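Local coordinates for response regulator receiver protein (Dyadobacter fermentans, PDB 4XLT), which probably works as a phosphorylation-controlled receiver switch in bacterial two-component signalling, at residues A[8-13]-A[113-118]; A[33-38]-A[42-47]; A[73-78]-A[84-89]. All coordinates share one frame; numbering follows the deposited sequence.

Contact 1 of 3, residues A[8-13]-A[113-118]; sequences IVDDSV and LPKPLE
Lys115 reaches across the C-terminal end of the sheet to Asp10, and this one pair carries the contact: NZ of Lys115 lies 2.6 Å from OD2 of Asp10, a short salt bridge. The two side chains come from opposite directions and span a wide backbone gap, Asp10 CA and Lys115 CA being 11.9 Å apart. The lysine covers most of it with a chain fully extended beyond CG, while Asp10 swings its carboxylate out with CG anti to the backbone N (chi1 -161°). NZ meets OD2 on its syn lone pair, the side facing OD1. OD1 has different work: it accepts the backbone N of Ser12 at 2.8 Å, met from above the carboxylate plane, which closes an Asx turn and limits how the group can rotate. Both oxygens are thus engaged, at the buried end of the contact. The same NZ also forms salt bridges with Asp15 and with Asp60, so a single ammonium draws three carboxylates together.

The outer side is looser. Asp11 is exposed, its OD1 standing 6.1 Å from Lys115 NZ, and the prolines flanking the lysine, Pro114 and Pro116, are exposed as well. The Lys115-Pro116 peptide is cis, as in many receiver domains, where the kink follows the conserved lysine.

An acidic pair just after strand 4-9, a lysine just after strand 109-114 and Asp60, the predicted phosphorylation site, together match the active site of receiver domains. In relatives the acidic residues bind magnesium and the lysine contacts the phosphoryl group. Asp60 is unmodified here, and the chemistry is consistent with an unphosphorylated pocket whose lysine bridges carboxylates that relatives use around metal and phosphate.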
loop_
_atom_site.group_PDB
_atom_site.type_symbol
_atom_site.label_atom_id
_atom_site.label_comp_id
_atom_site.label_asym_id
_atom_site.label_seq_id
_atom_site.Cartn_x
_atom_site.Cartn_y
_atom_site.Cartn_z
ATOM N N ILE A 8 -9.755 -6.569 -18.671
ATOM C CA ILE A 8 -10.770 -7.568 -18.368
ATOM C C ILE A 8 -10.138 -8.952 -18.343
ATOM O O ILE A 8 -9.393 -9.322 -19.252
ATOM C CB ILE A 8 -11.924 -7.542 -19.389
ATOM C CG1 ILE A 8 -12.394 -6.106 -19.626
ATOM C CG2 ILE A 8 -13.080 -8.406 -18.908
ATOM C CD1 ILE A 8 -13.440 -5.975 -20.720
ATOM N N VAL A 9 -10.427 -9.704 -17.284
ATOM C CA VAL A 9 -9.920 -11.062 -17.125
ATOM C C VAL A 9 -11.091 -12.022 -16.963
ATOM O O VAL A 9 -11.734 -12.052 -15.914
ATOM C CB VAL A 9 -8.979 -11.187 -15.908
ATOM C CG1 VAL A 9 -8.334 -12.565 -15.877
ATOM C CG2 VAL A 9 -7.917 -10.099 -15.940
ATOM N N ASP A 10 -11.370 -12.800 -18.004
ATOM C CA ASP A 10 -12.524 -13.695 -18.009
ATOM C C ASP A 10 -12.243 -14.935 -18.859
ATOM O O ASP A 10 -11.758 -14.829 -19.986
ATOM C CB ASP A 10 -13.765 -12.956 -18.529
ATOM C CG ASP A 10 -15.073 -13.645 -18.153
ATOM O OD1 ASP A 10 -15.120 -14.895 -18.102
ATOM O OD2 ASP A 10 -16.065 -12.926 -17.912
ATOM N N ASP A 11 -12.548 -16.110 -18.316
ATOM C CA ASP A 11 -12.325 -17.360 -19.039
ATOM C C ASP A 11 -13.378 -17.559 -20.124
ATOM O O ASP A 11 -13.181 -18.342 -21.055
ATOM C CB ASP A 11 -12.333 -18.550 -18.080
ATOM C CG ASP A 11 -13.683 -18.759 -17.424
ATOM O OD1 ASP A 11 -14.333 -17.753 -17.069
ATOM O OD2 ASP A 11 -14.096 -19.927 -17.269
ATOM N N SER A 12 -14.499 -16.854 -19.993
ATOM C CA SER A 12 -15.555 -16.902 -20.998
ATOM C C SER A 12 -15.250 -15.946 -22.142
ATOM O O SER A 12 -15.259 -14.727 -21.966
ATOM C CB SER A 12 -16.911 -16.562 -20.380
ATOM O OG SER A 12 -17.886 -16.378 -21.390
ATOM N N VAL A 13 -14.980 -16.509 -23.314
ATOM C CA VAL A 13 -14.606 -15.720 -24.478
ATOM C C VAL A 13 -15.760 -14.828 -24.925
ATOM O O VAL A 13 -15.552 -13.679 -25.314
ATOM C CB VAL A 13 -14.161 -16.626 -25.640
ATOM C CG1 VAL A 13 -13.691 -15.791 -26.818
ATOM C CG2 VAL A 13 -13.052 -17.558 -25.179
ATOM N N LEU A 113 -19.111 -6.872 -8.459
ATOM C CA LEU A 113 -20.117 -6.352 -9.379
ATOM C C LEU A 113 -20.853 -7.485 -10.088
ATOM O O LEU A 113 -20.254 -8.505 -10.425
ATOM C CB LEU A 113 -19.466 -5.422 -10.402
ATOM C CG LEU A 113 -18.600 -4.330 -9.774
ATOM C CD1 LEU A 113 -17.862 -3.528 -10.836
ATOM C CD2 LEU A 113 -19.453 -3.424 -8.899
ATOM N N PRO A 114 -22.162 -7.313 -10.313
ATOM C CA PRO A 114 -22.956 -8.349 -10.979
ATOM C C PRO A 114 -22.806 -8.330 -12.501
ATOM O O PRO A 114 -22.476 -7.292 -13.076
ATOM C CB PRO A 114 -24.388 -8.000 -10.571
ATOM C CG PRO A 114 -24.363 -6.517 -10.407
ATOM C CD PRO A 114 -22.991 -6.172 -9.881
ATOM N N LYS A 115 -23.036 -9.478 -13.133
ATOM C CA LYS A 115 -23.106 -9.567 -14.589
ATOM C C LYS A 115 -24.561 -9.535 -15.049
ATOM O O LYS A 115 -25.420 -10.163 -14.432
ATOM C CB LYS A 115 -22.432 -10.840 -15.099
ATOM C CG LYS A 115 -20.916 -10.788 -15.154
ATOM C CD LYS A 115 -20.382 -12.036 -15.839
ATOM C CE LYS A 115 -18.878 -11.986 -16.029
ATOM N NZ LYS A 115 -18.405 -13.177 -16.789
ATOM N N PRO A 116 -24.845 -8.804 -16.139
ATOM C CA PRO A 116 -23.877 -8.025 -16.920
ATOM C C PRO A 116 -23.504 -6.715 -16.234
ATOM O O PRO A 116 -24.218 -6.262 -15.341
ATOM C CB PRO A 116 -24.622 -7.762 -18.228
ATOM C CG PRO A 116 -26.054 -7.706 -17.818
ATOM C CD PRO A 116 -26.202 -8.720 -16.710
ATOM N N LEU A 117 -22.394 -6.121 -16.652
ATOM C CA LEU A 117 -21.893 -4.903 -16.030
ATOM C C LEU A 117 -22.817 -3.707 -16.259
ATOM O O LEU A 117 -23.195 -3.413 -17.394
ATOM C CB LEU A 117 -20.498 -4.586 -16.563
ATOM C CG LEU A 117 -19.701 -3.535 -15.800
ATOM C CD1 LEU A 117 -19.465 -4.003 -14.377
ATOM C CD2 LEU A 117 -18.387 -3.268 -16.508
ATOM N N GLU A 118 -23.182 -3.027 -15.177
ATOM C CA GLU A 118 -23.962 -1.797 -15.284
ATOM C C GLU A 118 -23.030 -0.599 -15.415
ATOM O O GLU A 118 -22.432 -0.156 -14.435
ATOM C CB GLU A 118 -24.887 -1.617 -14.076
ATOM C CG GLU A 118 -26.107 -2.530 -14.064
ATOM C CD GLU A 118 -25.807 -3.907 -13.508
ATOM O OE1 GLU A 118 -24.753 -4.072 -12.855
ATOM O OE2 GLU A 118 -26.626 -4.827 -13.722
#

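Contact 2 of 3, residues A[33-38]-A[42-47]; sequences RTFNSA and IDHLRS
His44, on helix 38-46, turns its imidazole to strand 31-35, where Arg33 and Phe35 both meet it from the same side, in a beta-alpha unit of the receiver (beta-alpha)5 fold. CD of Arg33 lies over one face of the His44 imidazole, a CH-pi contact 3.6 Å from the centroid. The guanidinium follows the ring with its plane turned only 25° from it; NE of Arg33 and NE2 of His44 are close, but at a poor angle for a hydrogen bond. Phe35 meets the histidine obliquely, its CZ 3.5 Å from His44 CB and the ring centroids 5.3 Å apart. With CG anti to the backbone N (chi1 169°), the imidazole is carried back toward the strand, where its ND1 is buried without a partner. Without the imidazole, as with an alanine here, Arg33 CD would probably lose the face it lies on and Phe35 a neighbour.

Further out, Ile7 of strand 4-9 touches both aromatic residues, and Ser47 OG donates to His44 O at 2.7 Å. In the helix's first turn Ile42 N donates to Ala38 O at 2.7 Å, and CG1 of Ile42 lies 3.2 Å from that oxygen.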
loop_
_atom_site.group_PDB
_atom_site.type_symbol
_atom_site.label_atom_id
_atom_site.label_comp_id
_atom_site.label_asym_id
_atom_site.label_seq_id
_atom_site.Cartn_x
_atom_site.Cartn_y
_atom_site.Cartn_z
ATOM N N ARG A 33 -7.909 -3.814 -22.632
ATOM C CA ARG A 33 -7.062 -4.983 -22.800
ATOM C C ARG A 33 -7.810 -6.209 -22.278
ATOM O O ARG A 33 -8.395 -6.166 -21.197
ATOM C CB ARG A 33 -5.738 -4.788 -22.062
ATOM C CG ARG A 33 -4.557 -5.508 -22.676
ATOM C CD ARG A 33 -3.286 -5.221 -21.895
ATOM N NE ARG A 33 -2.973 -3.796 -21.850
ATOM C CZ ARG A 33 -2.167 -3.182 -22.710
ATOM N NH1 ARG A 33 -1.588 -3.867 -23.689
ATOM N NH2 ARG A 33 -1.938 -1.880 -22.591
ATOM N N THR A 34 -7.809 -7.294 -23.046
ATOM C CA THR A 34 -8.562 -8.487 -22.659
ATOM C C THR A 34 -7.674 -9.709 -22.459
ATOM O O THR A 34 -6.795 -9.992 -23.272
ATOM C CB THR A 34 -9.642 -8.838 -23.704
ATOM O OG1 THR A 34 -9.034 -8.996 -24.991
ATOM C CG2 THR A 34 -10.698 -7.744 -23.775
ATOM N N PHE A 35 -7.919 -10.439 -21.376
ATOM C CA PHE A 35 -7.161 -11.650 -21.090
ATOM C C PHE A 35 -8.078 -12.833 -20.819
ATOM O O PHE A 35 -9.037 -12.731 -20.051
ATOM C CB PHE A 35 -6.222 -11.435 -19.902
ATOM C CG PHE A 35 -5.160 -10.406 -20.151
ATOM C CD1 PHE A 35 -4.026 -10.726 -20.881
ATOM C CD2 PHE A 35 -5.294 -9.121 -19.652
ATOM C CE1 PHE A 35 -3.046 -9.780 -21.112
ATOM C CE2 PHE A 35 -4.317 -8.169 -19.877
ATOM C CZ PHE A 35 -3.193 -8.499 -20.609
ATOM N N ASN A 36 -7.763 -13.957 -21.450
ATOM C CA ASN A 36 -8.559 -15.169 -21.337
ATOM C C ASN A 36 -8.057 -16.062 -20.205
ATOM O O ASN A 36 -8.685 -17.065 -19.863
ATOM C CB ASN A 36 -8.541 -15.930 -22.665
ATOM C CG ASN A 36 -9.633 -16.974 -22.758
ATOM O OD1 ASN A 36 -10.612 -16.932 -22.013
ATOM N ND2 ASN A 36 -9.474 -17.918 -23.682
ATOM N N SER A 37 -6.919 -15.688 -19.626
ATOM C CA SER A 37 -6.317 -16.462 -18.544
ATOM C C SER A 37 -5.646 -15.567 -17.506
ATOM O O SER A 37 -5.082 -14.522 -17.839
ATOM C CB SER A 37 -5.299 -17.456 -19.103
ATOM O OG SER A 37 -4.258 -16.778 -19.780
ATOM N N ALA A 38 -5.711 -15.994 -16.249
ATOM C CA ALA A 38 -5.086 -15.273 -15.149
ATOM C C ALA A 38 -3.577 -15.159 -15.337
ATOM O O ALA A 38 -2.982 -14.132 -15.015
ATOM C CB ALA A 38 -5.403 -15.957 -13.823
ATOM N N ILE A 42 -1.565 -11.833 -15.310
ATOM C CA ILE A 42 -0.508 -11.611 -14.331
ATOM C C ILE A 42 0.813 -11.272 -15.022
ATOM O O ILE A 42 1.528 -10.363 -14.595
ATOM C CB ILE A 42 -0.319 -12.839 -13.416
ATOM C CG1 ILE A 42 -1.505 -12.973 -12.458
ATOM C CG2 ILE A 42 0.957 -12.719 -12.604
ATOM C CD1 ILE A 42 -1.680 -11.779 -11.533
ATOM N N ASP A 43 1.120 -12.000 -16.095
ATOM C CA ASP A 43 2.327 -11.755 -16.882
ATOM C C ASP A 43 2.396 -10.314 -17.379
ATOM O O ASP A 43 3.441 -9.673 -17.290
ATOM C CB ASP A 43 2.404 -12.713 -18.075
ATOM C CG ASP A 43 2.711 -14.139 -17.662
ATOM O OD1 ASP A 43 3.171 -14.342 -16.519
ATOM O OD2 ASP A 43 2.498 -15.054 -18.486
ATOM N N HIS A 44 1.283 -9.814 -17.905
ATOM C CA HIS A 44 1.225 -8.436 -18.380
ATOM C C HIS A 44 1.447 -7.437 -17.247
ATOM O O HIS A 44 2.147 -6.436 -17.417
ATOM C CB HIS A 44 -0.113 -8.156 -19.060
ATOM C CG HIS A 44 -0.355 -6.704 -19.330
ATOM N ND1 HIS A 44 -1.220 -5.941 -18.576
ATOM C CD2 HIS A 44 0.169 -5.870 -20.260
ATOM C CE1 HIS A 44 -1.225 -4.702 -19.033
ATOM N NE2 HIS A 44 -0.390 -4.633 -20.055
ATOM N N LEU A 45 0.855 -7.711 -16.090
ATOM C CA LEU A 45 0.982 -6.818 -14.943
ATOM C C LEU A 45 2.411 -6.785 -14.399
ATOM O O LEU A 45 2.879 -5.753 -13.929
ATOM C CB LEU A 45 0.005 -7.227 -13.837
ATOM C CG LEU A 45 -1.476 -6.989 -14.144
ATOM C CD1 LEU A 45 -2.358 -7.523 -13.026
ATOM C CD2 LEU A 45 -1.736 -5.509 -14.371
ATOM N N ARG A 46 3.107 -7.914 -14.477
ATOM C CA ARG A 46 4.470 -8.000 -13.963
ATOM C C ARG A 46 5.455 -7.187 -14.797
ATOM O O ARG A 46 6.577 -6.927 -14.360
ATOM C CB ARG A 46 4.925 -9.459 -13.896
ATOM C CG ARG A 46 4.385 -10.216 -12.696
ATOM C CD ARG A 46 4.673 -11.704 -12.794
ATOM N NE ARG A 46 4.171 -12.429 -11.630
ATOM C CZ ARG A 46 4.083 -13.754 -11.554
ATOM N NH1 ARG A 46 4.457 -14.508 -12.579
ATOM N NH2 ARG A 46 3.612 -14.324 -10.452
ATOM N N SER A 47 5.039 -6.786 -15.993
ATOM C CA SER A 47 5.900 -5.997 -16.864
ATOM C C SER A 47 5.610 -4.503 -16.737
ATOM O O SER A 47 6.259 -3.679 -17.381
ATOM C CB SER A 47 5.743 -6.442 -18.322
ATOM O OG SER A 47 4.458 -6.119 -18.823
#

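Contact 3 of 3, residues A[73-78]-A[84-89]; sequences EHYGML and ARIRLF
Tyr75, in the last part of helix 68-75, faces Leu88 of strand 86-92 with their CA atoms 9.8 Å apart, and a type I beta turn runs from Tyr75 to Leu78. Across that gap the tyrosine ring does the reaching. Its CG is anti to the backbone N (chi1 179°), which sends the ring from the helix toward the strand, where Ile86 and Leu88 meet different parts of it.

Leu88 slides alongside in the opposite sense and sets CD2 over the centre of one face of the Tyr75 ring, a CH-pi contact 4.1 Å from the ring centroid and close to the ring normal. Ile86 comes head-on and meets the edge: its CG2 is 3.2 Å from Tyr75 OH, near the plane of the ring, with CB of Ile86 almost as close. No direct hydrogen bond joins the segments. Instead a water lies 2.6 Å from Tyr75 OH, in the plane of the ring, and is also in hydrogen-bonding range of Ile86 O at 3.1 Å. A buried phenol is thereby given a polar partner within an otherwise apolar contact.

Ile86 O has another claim on it. Arg87, whose side chain leaves the opposite side of the strand, folds back so that NH1 donates both to Ile86 O and to Ala84 O, each at 3.0 Å and each from above the carbonyl plane. This clamps the start of the strand, and NE of Arg87 extends the hold to Trp129 O.

Around the tyrosine, His108 packs edge-to-face against the ring, while Ile86 and Leu88 rest on Ile57 of strand 54-60. The contact thus packs helix 68-75 against strand 86-92, beside the central strand 54-60, with Leu78 just beyond it lying against Leu45 of helix 38-46.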
loop_
_atom_site.group_PDB
_atom_site.type_symbol
_atom_site.label_atom_id
_atom_site.label_comp_id
_atom_site.label_asym_id
_atom_site.label_seq_id
_atom_site.Cartn_x
_atom_site.Cartn_y
_atom_site.Cartn_z
ATOM N N GLU A 73 -3.969 -13.703 -5.137
ATOM C CA GLU A 73 -2.762 -14.121 -4.436
ATOM C C GLU A 73 -1.524 -13.740 -5.238
ATOM O O GLU A 73 -0.549 -13.230 -4.686
ATOM C CB GLU A 73 -2.781 -15.625 -4.165
ATOM C CG GLU A 73 -3.957 -16.079 -3.324
ATOM C CD GLU A 73 -3.752 -17.463 -2.747
ATOM O OE1 GLU A 73 -2.585 -17.828 -2.491
ATOM O OE2 GLU A 73 -4.753 -18.184 -2.553
ATOM N N HIS A 74 -1.573 -13.987 -6.543
ATOM C CA HIS A 74 -0.498 -13.570 -7.434
ATOM C C HIS A 74 -0.492 -12.059 -7.607
ATOM O O HIS A 74 0.563 -11.452 -7.773
ATOM C CB HIS A 74 -0.626 -14.259 -8.790
ATOM C CG HIS A 74 -0.197 -15.691 -8.774
ATOM N ND1 HIS A 74 1.127 -16.070 -8.819
ATOM C CD2 HIS A 74 -0.915 -16.837 -8.710
ATOM C CE1 HIS A 74 1.207 -17.387 -8.787
ATOM N NE2 HIS A 74 -0.018 -17.877 -8.721
ATOM N N TYR A 75 -1.678 -11.460 -7.561
ATOM C CA TYR A 75 -1.818 -10.015 -7.676
ATOM C C TYR A 75 -1.188 -9.302 -6.479
ATOM O O TYR A 75 -0.568 -8.248 -6.628
ATOM C CB TYR A 75 -3.294 -9.631 -7.807
ATOM C CG TYR A 75 -3.528 -8.139 -7.908
ATOM C CD1 TYR A 75 -3.456 -7.486 -9.131
ATOM C CD2 TYR A 75 -3.817 -7.386 -6.778
ATOM C CE1 TYR A 75 -3.663 -6.126 -9.226
ATOM C CE2 TYR A 75 -4.026 -6.027 -6.863
ATOM C CZ TYR A 75 -3.947 -5.400 -8.088
ATOM O OH TYR A 75 -4.153 -4.042 -8.176
ATOM N N GLY A 76 -1.345 -9.887 -5.295
ATOM C CA GLY A 76 -0.788 -9.321 -4.080
ATOM C C GLY A 76 0.729 -9.347 -4.067
ATOM O O GLY A 76 1.361 -8.693 -3.237
HETATM N N MSE A 77 1.311 -10.105 -4.993
HETATM C CA MSE A 77 2.763 -10.218 -5.111
HETATM C C MSE A 77 3.364 -9.081 -5.942
HETATM O O MSE A 77 4.564 -8.822 -5.875
HETATM C CB MSE A 77 3.142 -11.573 -5.718
HETATM C CG MSE A 77 3.049 -12.739 -4.744
HETATM SE SE MSE A 77 3.181 -14.493 -5.603
HETATM C CE MSE A 77 4.187 -13.984 -7.195
ATOM N N LEU A 78 2.527 -8.405 -6.722
ATOM C CA LEU A 78 2.966 -7.236 -7.480
ATOM C C LEU A 78 3.449 -6.137 -6.536
ATOM O O LEU A 78 2.998 -6.061 -5.394
ATOM C CB LEU A 78 1.832 -6.712 -8.363
ATOM C CG LEU A 78 1.361 -7.661 -9.464
ATOM C CD1 LEU A 78 0.088 -7.137 -10.112
ATOM C CD2 LEU A 78 2.461 -7.858 -10.499
ATOM N N ALA A 84 -1.093 0.557 -6.509
ATOM C CA ALA A 84 -1.676 1.838 -6.129
ATOM C C ALA A 84 -2.291 2.557 -7.330
ATOM O O ALA A 84 -3.098 3.473 -7.167
ATOM C CB ALA A 84 -0.624 2.720 -5.463
ATOM N N ARG A 85 -1.905 2.135 -8.531
ATOM C CA ARG A 85 -2.404 2.736 -9.765
ATOM C C ARG A 85 -3.589 1.949 -10.307
ATOM O O ARG A 85 -4.112 2.250 -11.383
ATOM C CB ARG A 85 -1.297 2.794 -10.823
ATOM C CG ARG A 85 0.001 3.438 -10.357
ATOM C CD ARG A 85 0.116 4.883 -10.817
ATOM N NE ARG A 85 -0.971 5.712 -10.307
ATOM C CZ ARG A 85 -1.954 6.199 -11.055
ATOM N NH1 ARG A 85 -2.902 6.942 -10.501
ATOM N NH2 ARG A 85 -1.987 5.950 -12.358
ATOM N N ILE A 86 -4.005 0.938 -9.552
ATOM C CA ILE A 86 -5.011 -0.007 -10.016
ATOM C C ILE A 86 -6.189 -0.105 -9.047
ATOM O O ILE A 86 -6.010 -0.050 -7.830
ATOM C CB ILE A 86 -4.388 -1.405 -10.214
ATOM C CG1 ILE A 86 -3.276 -1.343 -11.262
ATOM C CG2 ILE A 86 -5.446 -2.432 -10.603
ATOM C CD1 ILE A 86 -2.502 -2.634 -11.421
ATOM N N ARG A 87 -7.392 -0.215 -9.603
ATOM C CA ARG A 87 -8.585 -0.542 -8.830
ATOM C C ARG A 87 -9.175 -1.842 -9.365
ATOM O O ARG A 87 -9.611 -1.907 -10.514
ATOM C CB ARG A 87 -9.613 0.583 -8.905
ATOM C CG ARG A 87 -9.082 1.939 -8.476
ATOM C CD ARG A 87 -8.667 1.963 -7.014
ATOM N NE ARG A 87 -8.189 3.287 -6.628
ATOM C CZ ARG A 87 -6.908 3.640 -6.592
ATOM N NH1 ARG A 87 -5.965 2.758 -6.903
ATOM N NH2 ARG A 87 -6.569 4.871 -6.236
ATOM N N LEU A 88 -9.179 -2.874 -8.529
ATOM C CA LEU A 88 -9.575 -4.214 -8.949
ATOM C C LEU A 88 -11.002 -4.553 -8.508
ATOM O O LEU A 88 -11.354 -4.408 -7.336
ATOM C CB LEU A 88 -8.583 -5.241 -8.395
ATOM C CG LEU A 88 -8.906 -6.734 -8.487
ATOM C CD1 LEU A 88 -9.098 -7.164 -9.921
ATOM C CD2 LEU A 88 -7.804 -7.553 -7.835
ATOM N N PHE A 89 -11.822 -4.997 -9.456
ATOM C CA PHE A 89 -13.208 -5.354 -9.166
ATOM C C PHE A 89 -13.510 -6.789 -9.575
ATOM O O PHE A 89 -13.019 -7.276 -10.593
ATOM C CB PHE A 89 -14.173 -4.399 -9.876
ATOM C CG PHE A 89 -14.053 -2.977 -9.420
ATOM C CD1 PHE A 89 -13.116 -2.130 -9.989
ATOM C CD2 PHE A 89 -14.869 -2.487 -8.414
ATOM C CE1 PHE A 89 -12.998 -0.819 -9.560
ATOM C CE2 PHE A 89 -14.754 -1.180 -7.984
ATOM C CZ PHE A 89 -13.819 -0.347 -8.558
HETATM O O HOH W 1 -5.191 -2.589 -6.344
#

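All three contacts belong to one receiver domain built on a five-stranded parallel sheet ordered 31-35, 4-9, 54-60, 86-92, 109-114. Contact 1 joins the first and last strands' ends in sequence and encloses the other two, which follow each other along the chain. Its centre lies about 15 Å from contact 2's and about 18 Å from contact 3's. Strands 4-9 and 31-35 adjoin, linking contacts 1 and 2; Leu113 meets Phe89 between contacts 1 and 3. Contacts 2 and 3, centres about 12 Å apart, share the packing of helix 38-46 against the 73-78 segment. Contact 1 lies at the predicted phosphorylation site; contacts 2 and 3 pack helices on the sheet and touch the second subunit.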